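Local coordinates for signal transduction protein PmrD (Escherichia coli, PDB 4HN7) that binds the phosphorylated response regulator BasR and thereby promotes transcription of BasR-activated genes that bring about polymyxin resistance in some natural isolates, at residues S47-Q50 and N51-C55. Residues are numbered along the deposited sequence; the frame is centred on the assembly and turned at random.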
loop_
_atom_site.group_PDB
_atom_site.type_symbol
_atom_site.label_atom_id
_atom_site.label_comp_id
_atom_site.label_asym_id
_atom_site.label_seq_id
_atom_site.Cartn_x
_atom_site.Cartn_y
_atom_site.Cartn_z
ATOM N N SER A 47 5.956 -8.268 -5.696
ATOM C CA SER A 47 7.021 -8.670 -4.807
ATOM C C SER A 47 6.453 -8.685 -3.430
ATOM O O SER A 47 5.753 -7.763 -3.061
ATOM C CB SER A 47 8.131 -7.653 -4.903
ATOM O OG SER A 47 7.856 -6.778 -6.017
ATOM N N PRO A 48 6.761 -9.721 -2.648
ATOM C CA PRO A 48 6.291 -9.841 -1.274
ATOM C C PRO A 48 6.713 -8.704 -0.400
ATOM O O PRO A 48 7.845 -8.320 -0.477
ATOM C CB PRO A 48 6.970 -11.092 -0.783
ATOM C CG PRO A 48 8.144 -11.218 -1.649
ATOM C CD PRO A 48 7.721 -10.767 -2.984
ATOM N N LEU A 49 5.784 -8.151 0.370
ATOM C CA LEU A 49 6.072 -7.278 1.528
ATOM C C LEU A 49 5.922 -8.025 2.870
ATOM O O LEU A 49 6.800 -8.031 3.736
ATOM C CB LEU A 49 5.086 -6.102 1.592
ATOM C CG LEU A 49 5.290 -4.997 0.572
ATOM C CD1 LEU A 49 4.188 -3.965 0.622
ATOM C CD2 LEU A 49 6.624 -4.339 0.829
ATOM N N GLN A 50 4.766 -8.628 3.018
ATOM C CA GLN A 50 4.311 -9.206 4.241
ATOM C C GLN A 50 3.399 -10.394 3.845
ATOM O O GLN A 50 3.505 -10.934 2.717
ATOM C CB GLN A 50 3.592 -8.128 5.014
ATOM C CG GLN A 50 2.612 -8.653 6.010
ATOM C CD GLN A 50 2.219 -7.618 6.976
ATOM O OE1 GLN A 50 1.040 -7.392 7.168
ATOM N NE2 GLN A 50 3.194 -6.964 7.589
ATOM N N ASN A 51 2.544 -10.838 4.758
ATOM C CA ASN A 51 1.839 -12.083 4.572
ATOM C C ASN A 51 0.761 -11.720 3.613
ATOM O O ASN A 51 -0.079 -10.907 3.975
ATOM C CB ASN A 51 1.215 -12.598 5.894
ATOM C CG ASN A 51 2.216 -13.306 6.819
ATOM O OD1 ASN A 51 2.013 -14.471 7.156
ATOM N ND2 ASN A 51 3.270 -12.602 7.259
ATOM N N ALA A 52 0.803 -12.243 2.384
ATOM C CA ALA A 52 -0.238 -11.923 1.371
ATOM C C ALA A 52 -0.351 -10.450 0.981
ATOM O O ALA A 52 -1.275 -10.080 0.307
ATOM C CB ALA A 52 -1.583 -12.425 1.830
ATOM N N LEU A 53 0.592 -9.614 1.407
ATOM C CA LEU A 53 0.681 -8.243 0.952
ATOM C C LEU A 53 1.892 -8.178 0.035
ATOM O O LEU A 53 2.962 -8.685 0.346
ATOM C CB LEU A 53 0.804 -7.286 2.127
ATOM C CG LEU A 53 0.416 -5.871 1.796
ATOM C CD1 LEU A 53 -1.011 -5.733 1.409
ATOM C CD2 LEU A 53 0.648 -4.983 2.975
ATOM N N TYR A 54 1.672 -7.624 -1.150
ATOM C CA TYR A 54 2.628 -7.597 -2.267
ATOM C C TYR A 54 2.658 -6.173 -2.751
ATOM O O TYR A 54 1.777 -5.407 -2.452
ATOM C CB TYR A 54 2.181 -8.548 -3.394
ATOM C CG TYR A 54 2.496 -9.990 -3.080
ATOM C CD1 TYR A 54 1.641 -10.758 -2.383
ATOM C CD2 TYR A 54 3.653 -10.574 -3.483
ATOM C CE1 TYR A 54 1.923 -12.085 -2.067
ATOM C CE2 TYR A 54 3.945 -11.895 -3.180
ATOM C CZ TYR A 54 3.056 -12.634 -2.450
ATOM O OH TYR A 54 3.279 -13.948 -2.103
ATOM N N CYS A 55 3.706 -5.779 -3.439
ATOM C CA CYS A 55 3.676 -4.513 -4.100
ATOM C C CYS A 55 3.866 -4.748 -5.591
ATOM O O CYS A 55 4.303 -5.803 -6.012
ATOM C CB CYS A 55 4.693 -3.554 -3.490
ATOM S SG CYS A 55 6.401 -4.098 -3.367
#
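Tyr54 lays its ring obliquely against the Ser47-Pro48 peptide, with CD2 3.3 Å from Pro48 N, while its CE2 meets CB of the exposed Pro48 at 3.9 Å. With CG anti to the carbonyl carbon (chi1 -78°), the ring stays beside its own backbone N and reaches the neighbouring strand, although the two side chains leave the sheet divergently. Ser47 and Cys55 form the firm end of the ladder: Ser47 N donates to Cys55 O at 3.0 Å, and Cys55 N returns a bond to Ser47 O at 2.9 Å. Both residues are buried, as is Leu53. On the same face as their side chains, Leu49 CD1 packs 4.2 Å from Cys55 CB. Nearer the turn the pairing is uneven. Leu53 O is gripped twice, by Leu49 N at 2.9 Å and by the nearly straight bond from Gln50 N (174° at the hydrogen), both coming from one face of the carbonyl plane. Beyond this the hold slackens: Leu53 N reaches Gln50 O only weakly, at 3.5 Å, and the turn residues Asn51 and Ala52 are exposed. Gln50 OE1 hydrogen-bonds to Lys60 NZ of the second subunit, whose Leu49 also packs on Gln50 and Leu53. Two successive N-H groups on one carbonyl, with Leu49 in a helix-like conformation (psi -53°), define a classic beta bulge, here beside the turn through Asn51 and Ala52 of the 45-50/53-56 hairpin in the antiparallel PmrD barrel.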